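Local coordinates for transglutaminase elicitor (Phytophthora sojae, PDB 3TW5), which cross-links proteins through isopeptide bonds as a transglutaminase and probably serves as a molecular pattern sensed by plant innate immunity, at residues A[35-46]-A[280-290]; A[199-208]-A[327-335]. The protein carries 1 engineered substitution. One frame throughout, in Å; residues are numbered along the deposited sequence.

Contact 1. Residues A[35-46]-A[280-290]; sequences SPWAGPYWPTYQ and IYETYTDGGLV
Gly-39 O is approached by Glu-282: Glu-282 CA makes a C-H...O contact with Gly-39 O at 3.3 Å and 147° at the hydrogen, while Glu-282 CB and CG lie beside the same oxygen. Chi1 of Glu-282 (-66°) sets CG beside the backbone N and at the edge of the Tyr-41 ring, 3.8 Å from Tyr-41 CD2; the bend at chi2 then turns the carboxylate. Pro-40 fills the next place. Its CB sits over one face of the Tyr-284 ring, 3.7 Å from the centroid, a CH-pi contact to which the compact proline ring is well suited. The edge of Tyr-284 meanwhile points at the face of the six-membered ring of Trp-42, a T-shaped pair with planes at 84°. Nearer the start of 35-46, the small Ala-38 lets Ile-280, Thr-283 and Leu-289 converge: its CB lies 3.6 Å from Ile-280 CG2 and 3.8 Å from Leu-289 CD1. Val-290 CG2 reaches Trp-37 CB at 4.0 Å. Some backbone polar atoms find partners beyond the two segments, Ala-38 O in Lys-158 NZ and Val-290 N in Glu-140. With no conventional hydrogen bond joining them, the two segments depend on shape, ring contacts and apolar burial.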
loop_
_atom_site.group_PDB
_atom_site.type_symbol
_atom_site.label_atom_id
_atom_site.label_comp_id
_atom_site.label_asym_id
_atom_site.label_seq_id
_atom_site.Cartn_x
_atom_site.Cartn_y
_atom_site.Cartn_z
ATOM N N SER A 35 4.237 12.911 3.839
ATOM C CA SER A 35 3.328 11.961 3.214
ATOM C C SER A 35 4.101 10.943 2.383
ATOM O O SER A 35 5.114 11.288 1.768
ATOM C CB SER A 35 2.319 12.695 2.328
ATOM O OG SER A 35 1.518 11.782 1.594
ATOM N N PRO A 36 3.641 9.678 2.377
ATOM C CA PRO A 36 4.185 8.718 1.425
ATOM C C PRO A 36 3.938 9.215 0.003
ATOM O O PRO A 36 2.872 9.769 -0.277
ATOM C CB PRO A 36 3.370 7.453 1.699
ATOM C CG PRO A 36 2.915 7.590 3.098
ATOM C CD PRO A 36 2.670 9.053 3.292
ATOM N N TRP A 37 4.919 9.040 -0.877
ATOM C CA TRP A 37 4.811 9.556 -2.241
ATOM C C TRP A 37 3.949 8.700 -3.160
ATOM O O TRP A 37 3.800 7.497 -2.947
ATOM C CB TRP A 37 6.189 9.797 -2.866
ATOM C CG TRP A 37 7.199 8.690 -2.695
ATOM C CD1 TRP A 37 8.155 8.602 -1.726
ATOM C CD2 TRP A 37 7.372 7.543 -3.535
ATOM N NE1 TRP A 37 8.907 7.468 -1.902
ATOM C CE2 TRP A 37 8.450 6.799 -3.005
ATOM C CE3 TRP A 37 6.718 7.067 -4.679
ATOM C CZ2 TRP A 37 8.889 5.600 -3.576
ATOM C CZ3 TRP A 37 7.155 5.875 -5.250
ATOM C CH2 TRP A 37 8.233 5.156 -4.696
ATOM N N ALA A 38 3.378 9.333 -4.180
ATOM C CA ALA A 38 2.549 8.634 -5.151
ATOM C C ALA A 38 3.407 8.035 -6.255
ATOM O O ALA A 38 4.428 8.606 -6.640
ATOM C CB ALA A 38 1.507 9.569 -5.729
ATOM N N GLY A 39 2.983 6.878 -6.749
ATOM C CA GLY A 39 3.678 6.166 -7.816
ATOM C C GLY A 39 2.828 5.005 -8.288
ATOM O O GLY A 39 1.920 4.580 -7.577
ATOM N N PRO A 40 3.109 4.479 -9.488
ATOM C CA PRO A 40 2.260 3.409 -9.997
ATOM C C PRO A 40 2.619 2.043 -9.424
ATOM O O PRO A 40 3.646 1.892 -8.759
ATOM C CB PRO A 40 2.525 3.440 -11.502
ATOM C CG PRO A 40 3.881 4.001 -11.643
ATOM C CD PRO A 40 4.230 4.768 -10.394
ATOM N N TYR A 41 1.758 1.067 -9.684
ATOM C CA TYR A 41 1.991 -0.306 -9.264
ATOM C C TYR A 41 2.685 -1.101 -10.374
ATOM O O TYR A 41 2.728 -2.333 -10.330
ATOM C CB TYR A 41 0.678 -0.970 -8.822
ATOM C CG TYR A 41 -0.319 -1.227 -9.933
ATOM C CD1 TYR A 41 -0.546 -2.521 -10.405
ATOM C CD2 TYR A 41 -1.047 -0.180 -10.504
ATOM C CE1 TYR A 41 -1.470 -2.770 -11.423
ATOM C CE2 TYR A 41 -1.971 -0.414 -11.527
ATOM C CZ TYR A 41 -2.180 -1.710 -11.977
ATOM O OH TYR A 41 -3.089 -1.942 -12.984
ATOM N N TRP A 42 3.223 -0.377 -11.358
ATOM C CA TRP A 42 4.005 -0.942 -12.466
ATOM C C TRP A 42 3.481 -2.295 -12.930
ATOM O O TRP A 42 4.138 -3.318 -12.732
ATOM C CB TRP A 42 5.489 -1.010 -12.090
ATOM C CG TRP A 42 6.030 0.334 -11.737
ATOM C CD1 TRP A 42 6.269 0.819 -10.485
ATOM C CD2 TRP A 42 6.364 1.386 -12.649
ATOM N NE1 TRP A 42 6.747 2.105 -10.559
ATOM C CE2 TRP A 42 6.815 2.479 -11.875
ATOM C CE3 TRP A 42 6.333 1.511 -14.045
ATOM C CZ2 TRP A 42 7.231 3.685 -12.451
ATOM C CZ3 TRP A 42 6.750 2.708 -14.617
ATOM C CH2 TRP A 42 7.194 3.779 -13.819
ATOM N N PRO A 43 2.292 -2.298 -13.557
ATOM C CA PRO A 43 1.544 -3.519 -13.844
ATOM C C PRO A 43 2.337 -4.540 -14.651
ATOM O O PRO A 43 3.175 -4.175 -15.481
ATOM C CB PRO A 43 0.347 -3.021 -14.659
ATOM C CG PRO A 43 0.264 -1.576 -14.391
ATOM C CD PRO A 43 1.656 -1.120 -14.171
ATOM N N THR A 44 2.056 -5.812 -14.387
ATOM C CA THR A 44 2.685 -6.931 -15.079
ATOM C C THR A 44 2.296 -6.935 -16.559
ATOM O O THR A 44 3.142 -7.151 -17.427
ATOM C CB THR A 44 2.293 -8.273 -14.410
ATOM O OG1 THR A 44 2.630 -8.230 -13.018
ATOM C CG2 THR A 44 3.003 -9.450 -15.056
ATOM N N TYR A 45 1.019 -6.667 -16.836
ATOM C CA TYR A 45 0.491 -6.711 -18.201
ATOM C C TYR A 45 1.109 -5.653 -19.128
ATOM O O TYR A 45 0.977 -5.742 -20.350
ATOM C CB TYR A 45 -1.042 -6.623 -18.196
ATOM C CG TYR A 45 -1.586 -5.216 -18.254
ATOM C CD1 TYR A 45 -1.953 -4.641 -19.473
ATOM C CD2 TYR A 45 -1.731 -4.458 -17.096
ATOM C CE1 TYR A 45 -2.448 -3.344 -19.535
ATOM C CE2 TYR A 45 -2.230 -3.161 -17.146
ATOM C CZ TYR A 45 -2.582 -2.611 -18.368
ATOM O OH TYR A 45 -3.071 -1.330 -18.421
ATOM N N GLN A 46 1.771 -4.657 -18.543
ATOM C CA GLN A 46 2.488 -3.641 -19.318
ATOM C C GLN A 46 4.004 -3.841 -19.275
ATOM O O GLN A 46 4.772 -2.934 -19.618
ATOM C CB GLN A 46 2.112 -2.237 -18.846
ATOM C CG GLN A 46 0.779 -1.748 -19.388
ATOM C CD GLN A 46 0.448 -0.344 -18.938
ATOM O OE1 GLN A 46 0.580 -0.004 -17.758
ATOM N NE2 GLN A 46 0.012 0.486 -19.878
ATOM N N ILE A 280 -2.656 7.021 -0.301
ATOM C CA ILE A 280 -2.135 7.520 -1.566
ATOM C C ILE A 280 -2.453 6.522 -2.674
ATOM O O ILE A 280 -2.344 5.315 -2.467
ATOM C CB ILE A 280 -0.604 7.727 -1.484
ATOM C CG1 ILE A 280 -0.205 8.424 -0.174
ATOM C CG2 ILE A 280 -0.091 8.478 -2.700
ATOM C CD1 ILE A 280 -0.827 9.803 0.059
ATOM N N TYR A 281 -2.858 7.021 -3.841
ATOM C CA TYR A 281 -3.118 6.141 -4.983
ATOM C C TYR A 281 -2.154 6.343 -6.163
ATOM O O TYR A 281 -1.389 7.308 -6.193
ATOM C CB TYR A 281 -4.599 6.156 -5.403
ATOM C CG TYR A 281 -5.108 7.435 -6.038
ATOM C CD1 TYR A 281 -5.186 7.561 -7.426
ATOM C CD2 TYR A 281 -5.546 8.503 -5.253
ATOM C CE1 TYR A 281 -5.670 8.726 -8.020
ATOM C CE2 TYR A 281 -6.033 9.673 -5.835
ATOM C CZ TYR A 281 -6.090 9.779 -7.220
ATOM O OH TYR A 281 -6.566 10.933 -7.804
ATOM N N GLU A 282 -2.211 5.421 -7.124
ATOM C CA GLU A 282 -1.242 5.332 -8.220
ATOM C C GLU A 282 -1.337 6.460 -9.248
ATOM O O GLU A 282 -2.431 6.931 -9.569
ATOM C CB GLU A 282 -1.376 3.979 -8.933
ATOM C CG GLU A 282 -0.983 2.761 -8.085
ATOM C CD GLU A 282 -2.092 2.267 -7.151
ATOM O OE1 GLU A 282 -3.190 2.868 -7.121
ATOM O OE2 GLU A 282 -1.859 1.267 -6.440
ATOM N N THR A 283 -0.177 6.876 -9.756
ATOM C CA THR A 283 -0.076 7.869 -10.834
ATOM C C THR A 283 1.286 7.812 -11.528
ATOM O O THR A 283 2.282 7.421 -10.922
ATOM C CB THR A 283 -0.334 9.318 -10.332
ATOM O OG1 THR A 283 -0.285 10.231 -11.439
ATOM C CG2 THR A 283 0.697 9.735 -9.289
ATOM N N TYR A 284 1.320 8.214 -12.796
ATOM C CA TYR A 284 2.569 8.276 -13.552
ATOM C C TYR A 284 3.117 9.705 -13.654
ATOM O O TYR A 284 4.039 9.976 -14.428
ATOM C CB TYR A 284 2.385 7.660 -14.937
ATOM C CG TYR A 284 2.114 6.171 -14.926
ATOM C CD1 TYR A 284 3.143 5.254 -15.125
ATOM C CD2 TYR A 284 0.823 5.679 -14.730
ATOM C CE1 TYR A 284 2.896 3.884 -15.126
ATOM C CE2 TYR A 284 0.566 4.311 -14.728
ATOM C CZ TYR A 284 1.605 3.422 -14.926
ATOM O OH TYR A 284 1.351 2.070 -14.925
ATOM N N THR A 285 2.550 10.610 -12.859
ATOM C CA THR A 285 2.953 12.014 -12.867
ATOM C C THR A 285 4.377 12.184 -12.335
ATOM O O THR A 285 4.679 11.825 -11.193
ATOM C CB THR A 285 1.966 12.887 -12.060
ATOM O OG1 THR A 285 0.628 12.616 -12.492
ATOM C CG2 THR A 285 2.266 14.370 -12.254
ATOM N N ASP A 286 5.243 12.734 -13.181
ATOM C CA ASP A 286 6.653 12.930 -12.846
ATOM C C ASP A 286 6.846 14.111 -11.890
ATOM O O ASP A 286 5.956 14.952 -11.742
ATOM C CB ASP A 286 7.470 13.130 -14.130
ATOM C CG ASP A 286 8.963 12.903 -13.928
ATOM O OD1 ASP A 286 9.366 12.355 -12.873
ATOM O OD2 ASP A 286 9.737 13.275 -14.839
ATOM N N GLY A 287 8.004 14.157 -11.238
ATOM C CA GLY A 287 8.349 15.245 -10.329
ATOM C C GLY A 287 8.166 14.885 -8.870
ATOM O O GLY A 287 7.583 13.846 -8.541
ATOM N N GLY A 288 8.675 15.748 -7.995
ATOM C CA GLY A 288 8.532 15.574 -6.554
ATOM C C GLY A 288 7.169 16.041 -6.085
ATOM O O GLY A 288 6.995 17.205 -5.720
ATOM N N LEU A 289 6.208 15.121 -6.088
ATOM C CA LEU A 289 4.810 15.426 -5.776
ATOM C C LEU A 289 4.564 15.856 -4.327
ATOM O O LEU A 289 3.640 16.623 -4.058
ATOM C CB LEU A 289 3.917 14.231 -6.121
ATOM C CG LEU A 289 3.996 13.645 -7.534
ATOM C CD1 LEU A 289 3.312 12.291 -7.579
ATOM C CD2 LEU A 289 3.398 14.580 -8.580
ATOM N N VAL A 290 5.381 15.359 -3.402
ATOM C CA VAL A 290 5.213 15.672 -1.980
ATOM C C VAL A 290 5.688 17.090 -1.648
ATOM O O VAL A 290 4.957 17.853 -1.005
ATOM C CB VAL A 290 5.892 14.613 -1.060
ATOM C CG1 VAL A 290 5.883 15.059 0.401
ATOM C CG2 VAL A 290 5.204 13.266 -1.206
#

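Contact 2. Residues A[199-208]-A[327-335]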
loop_
_atom_site.group_PDB
_atom_site.type_symbol
_atom_site.label_atom_id
_atom_site.label_comp_id
_atom_site.label_asym_id
_atom_site.label_seq_id
_atom_site.Cartn_x
_atom_site.Cartn_y
_atom_site.Cartn_z
ATOM N N ASP A 199 -11.289 -10.612 6.991
ATOM C CA ASP A 199 -11.922 -9.821 8.047
ATOM C C ASP A 199 -10.927 -9.317 9.103
ATOM O O ASP A 199 -9.890 -9.942 9.364
ATOM C CB ASP A 199 -13.077 -10.593 8.705
ATOM C CG ASP A 199 -12.672 -11.995 9.154
ATOM O OD1 ASP A 199 -11.787 -12.115 10.036
ATOM O OD2 ASP A 199 -13.247 -12.977 8.629
ATOM N N LEU A 200 -11.271 -8.183 9.707
ATOM C CA LEU A 200 -10.401 -7.462 10.624
ATOM C C LEU A 200 -11.286 -6.777 11.653
ATOM O O LEU A 200 -12.190 -6.024 11.287
ATOM C CB LEU A 200 -9.600 -6.418 9.841
ATOM C CG LEU A 200 -8.604 -5.495 10.542
ATOM C CD1 LEU A 200 -7.243 -6.150 10.638
ATOM C CD2 LEU A 200 -8.496 -4.190 9.782
ATOM N N ASN A 201 -11.038 -7.047 12.931
ATOM C CA ASN A 201 -11.830 -6.464 14.012
ATOM C C ASN A 201 -11.740 -4.935 14.010
ATOM O O ASN A 201 -10.640 -4.382 13.959
ATOM C CB ASN A 201 -11.395 -7.029 15.368
ATOM C CG ASN A 201 -12.459 -6.867 16.441
ATOM O OD1 ASN A 201 -12.906 -5.761 16.728
ATOM N ND2 ASN A 201 -12.862 -7.976 17.045
ATOM N N PRO A 202 -12.899 -4.247 14.043
ATOM C CA PRO A 202 -12.905 -2.784 14.033
ATOM C C PRO A 202 -12.295 -2.171 15.294
ATOM O O PRO A 202 -11.795 -1.045 15.247
ATOM C CB PRO A 202 -14.391 -2.434 13.915
ATOM C CG PRO A 202 -15.112 -3.638 14.369
ATOM C CD PRO A 202 -14.263 -4.802 13.998
ATOM N N ALA A 203 -12.334 -2.908 16.403
ATOM C CA ALA A 203 -11.623 -2.509 17.616
ATOM C C ALA A 203 -10.137 -2.411 17.309
ATOM O O ALA A 203 -9.502 -1.395 17.599
ATOM C CB ALA A 203 -11.865 -3.493 18.741
ATOM N N TYR A 204 -9.594 -3.464 16.699
ATOM C CA TYR A 204 -8.195 -3.465 16.311
ATOM C C TYR A 204 -7.899 -2.344 15.312
ATOM O O TYR A 204 -6.911 -1.626 15.461
ATOM C CB TYR A 204 -7.736 -4.829 15.770
ATOM C CG TYR A 204 -6.321 -4.763 15.261
ATOM C CD1 TYR A 204 -5.255 -4.606 16.143
ATOM C CD2 TYR A 204 -6.050 -4.792 13.897
ATOM C CE1 TYR A 204 -3.957 -4.504 15.685
ATOM C CE2 TYR A 204 -4.749 -4.692 13.425
ATOM C CZ TYR A 204 -3.709 -4.548 14.327
ATOM O OH TYR A 204 -2.420 -4.444 13.871
ATOM N N PHE A 205 -8.762 -2.190 14.312
ATOM C CA PHE A 205 -8.596 -1.139 13.310
ATOM C C PHE A 205 -8.417 0.239 13.956
ATOM O O PHE A 205 -7.450 0.945 13.658
ATOM C CB PHE A 205 -9.769 -1.132 12.319
ATOM C CG PHE A 205 -9.740 0.021 11.349
ATOM C CD1 PHE A 205 -8.835 0.039 10.292
ATOM C CD2 PHE A 205 -10.619 1.088 11.492
ATOM C CE1 PHE A 205 -8.807 1.107 9.397
ATOM C CE2 PHE A 205 -10.594 2.156 10.601
ATOM C CZ PHE A 205 -9.687 2.164 9.553
ATOM N N HIS A 206 -9.343 0.603 14.845
ATOM C CA HIS A 206 -9.305 1.899 15.528
ATOM C C HIS A 206 -8.056 2.042 16.393
ATOM O O HIS A 206 -7.331 3.027 16.267
ATOM C CB HIS A 206 -10.574 2.120 16.366
ATOM C CG HIS A 206 -10.745 3.529 16.852
ATOM N ND1 HIS A 206 -11.427 4.488 16.134
ATOM C CD2 HIS A 206 -10.326 4.139 17.987
ATOM C CE1 HIS A 206 -11.418 5.628 16.803
ATOM N NE2 HIS A 206 -10.756 5.443 17.931
ATOM N N ILE A 207 -7.804 1.051 17.249
ATOM C CA ILE A 207 -6.650 1.061 18.154
ATOM C C ILE A 207 -5.330 1.216 17.390
ATOM O O ILE A 207 -4.497 2.048 17.751
ATOM C CB ILE A 207 -6.617 -0.200 19.062
ATOM C CG1 ILE A 207 -7.793 -0.180 20.046
ATOM C CG2 ILE A 207 -5.288 -0.300 19.821
ATOM C CD1 ILE A 207 -8.122 -1.531 20.655
ATOM N N ALA A 208 -5.158 0.429 16.330
ATOM C CA ALA A 208 -3.955 0.484 15.503
ATOM C C ALA A 208 -3.812 1.829 14.796
ATOM O O ALA A 208 -2.759 2.459 14.875
ATOM C CB ALA A 208 -3.940 -0.661 14.492
ATOM N N ASP A 327 -18.924 -5.341 4.689
ATOM C CA ASP A 327 -18.238 -5.963 3.552
ATOM C C ASP A 327 -17.059 -5.118 3.083
ATOM O O ASP A 327 -16.097 -5.642 2.514
ATOM C CB ASP A 327 -19.207 -6.176 2.379
ATOM C CG ASP A 327 -20.324 -7.162 2.704
ATOM O OD1 ASP A 327 -20.135 -8.027 3.590
ATOM O OD2 ASP A 327 -21.396 -7.074 2.064
ATOM N N ASP A 328 -17.139 -3.813 3.329
ATOM C CA ASP A 328 -16.173 -2.857 2.799
ATOM C C ASP A 328 -15.253 -2.286 3.883
ATOM O O ASP A 328 -15.409 -1.139 4.317
ATOM C CB ASP A 328 -16.905 -1.736 2.053
ATOM C CG ASP A 328 -15.966 -0.837 1.269
ATOM O OD1 ASP A 328 -14.822 -1.256 0.972
ATOM O OD2 ASP A 328 -16.380 0.295 0.944
ATOM N N HIS A 329 -14.291 -3.102 4.307
ATOM C CA HIS A 329 -13.304 -2.708 5.309
ATOM C C HIS A 329 -11.960 -3.385 5.023
ATOM O O HIS A 329 -11.934 -4.477 4.447
ATOM C CB HIS A 329 -13.803 -3.041 6.723
ATOM C CG HIS A 329 -13.949 -4.508 6.992
ATOM N ND1 HIS A 329 -12.937 -5.268 7.539
ATOM C CD2 HIS A 329 -14.990 -5.352 6.803
ATOM C CE1 HIS A 329 -13.348 -6.517 7.669
ATOM N NE2 HIS A 329 -14.591 -6.595 7.229
ATOM N N PRO A 330 -10.840 -2.745 5.419
ATOM C CA PRO A 330 -9.504 -3.278 5.139
ATOM C C PRO A 330 -9.300 -4.713 5.623
ATOM O O PRO A 330 -9.691 -5.050 6.743
ATOM C CB PRO A 330 -8.580 -2.326 5.903
ATOM C CG PRO A 330 -9.332 -1.060 5.971
ATOM C CD PRO A 330 -10.764 -1.458 6.139
ATOM N N ASP A 331 -8.698 -5.541 4.772
ATOM C CA ASP A 331 -8.444 -6.944 5.096
ATOM C C ASP A 331 -7.284 -7.112 6.075
ATOM O O ASP A 331 -7.352 -7.942 6.985
ATOM C CB ASP A 331 -8.191 -7.764 3.823
ATOM C CG ASP A 331 -9.480 -8.237 3.157
ATOM O OD1 ASP A 331 -10.448 -8.577 3.876
ATOM O OD2 ASP A 331 -9.523 -8.280 1.907
ATOM N N PHE A 332 -6.230 -6.321 5.883
ATOM C CA PHE A 332 -5.037 -6.392 6.729
ATOM C C PHE A 332 -4.274 -5.071 6.807
ATOM O O PHE A 332 -4.439 -4.195 5.958
ATOM C CB PHE A 332 -4.102 -7.516 6.260
ATOM C CG PHE A 332 -3.840 -7.518 4.779
ATOM C CD1 PHE A 332 -2.955 -6.605 4.208
ATOM C CD2 PHE A 332 -4.464 -8.449 3.956
ATOM C CE1 PHE A 332 -2.705 -6.610 2.834
ATOM C CE2 PHE A 332 -4.221 -8.464 2.579
ATOM C CZ PHE A 332 -3.337 -7.543 2.019
ATOM N N LEU A 333 -3.451 -4.943 7.843
ATOM C CA LEU A 333 -2.567 -3.796 8.040
ATOM C C LEU A 333 -1.150 -4.311 8.266
ATOM O O LEU A 333 -0.942 -5.230 9.061
ATOM C CB LEU A 333 -2.998 -2.990 9.272
ATOM C CG LEU A 333 -4.069 -1.894 9.247
ATOM C CD1 LEU A 333 -5.404 -2.353 8.683
ATOM C CD2 LEU A 333 -4.260 -1.344 10.655
ATOM N N TRP A 334 -0.177 -3.727 7.576
ATOM C CA TRP A 334 1.218 -4.094 7.808
ATOM C C TRP A 334 2.193 -2.930 7.704
ATOM O O TRP A 334 1.959 -1.977 6.966
ATOM C CB TRP A 334 1.653 -5.255 6.907
ATOM C CG TRP A 334 1.567 -4.998 5.432
ATOM C CD1 TRP A 334 0.460 -5.111 4.643
ATOM C CD2 TRP A 334 2.643 -4.621 4.562
ATOM N NE1 TRP A 334 0.774 -4.816 3.339
ATOM C CE2 TRP A 334 2.107 -4.515 3.260
ATOM C CE3 TRP A 334 4.006 -4.360 4.757
ATOM C CZ2 TRP A 334 2.886 -4.155 2.155
ATOM C CZ3 TRP A 334 4.781 -4.004 3.657
ATOM C CH2 TRP A 334 4.216 -3.902 2.372
ATOM N N LEU A 335 3.281 -3.022 8.465
ATOM C CA LEU A 335 4.342 -2.017 8.450
ATOM C C LEU A 335 5.662 -2.643 8.017
ATOM O O LEU A 335 6.001 -3.742 8.463
ATOM C CB LEU A 335 4.532 -1.392 9.836
ATOM C CG LEU A 335 3.344 -0.846 10.627
ATOM C CD1 LEU A 335 2.709 -1.942 11.469
ATOM C CD2 LEU A 335 3.805 0.292 11.516
#
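The backbones draw together at Asp-199 and Asp-331, whose CA atoms are 5.4 Å apart, and then diverge, helix 202-208 and strand 333-335 running in roughly the same direction at 33° with 11.3 Å between their axes. Leu-333 bridges that gap with its two branches: CD1 meets Leu-200 CD2 at 3.8 Å, and CD2 meets Ala-208 CB at 3.9 Å, where a small residue leaves room for the strand side chain. The Leu-200 and Leu-333 side chains cross at about a right angle. With CG anti to the backbone N (chi1 179°), Leu-200 extends over the 330-331 backbone. Phe-205 brings its ring edge toward Leu-333 and sets CE1 4.1 Å from Pro-330 CG. Where the backbones are closest, the edge of the buried His-329 ring faces the backbone of Asp-199 and Leu-200, while Trp-321 stacks on that ring. Asn-201 caps the helix: its OD1 takes Ala-203 N at 2.9 Å in the carbonyl plane, on a lone pair. Tyr-204 OH is hydrogen-bonded to Thr-175 OG1, on the strand beside 333-336. This is a helix packed through aliphatic and aromatic side chains on an antiparallel sheet, consistent with the sheet-rich half of the papain-like clan.

Overall arrangement
Contact 1 and contact 2 have centres 24 Å apart and do not touch, their nearest atoms lying about 10 Å from each other. Both nevertheless adjoin the eight-stranded antiparallel sheet: contact 1 begins where strand 269-280 ends, whereas contact 2 sets a helix beside strand 333-336. Contact 2 is the more buried, though it is the smaller, and Asp-199, the first residue modelled after a gap, is exposed in the model. Contact 1 is a partly buried meeting, largely of loops, flanked by helices 128-137 and 154-167. Both are mainly apolar across the interface; contact 1 adds ring pairs, while contact 2 relies more on leucines. Along the chain their segments alternate, interleaving the two.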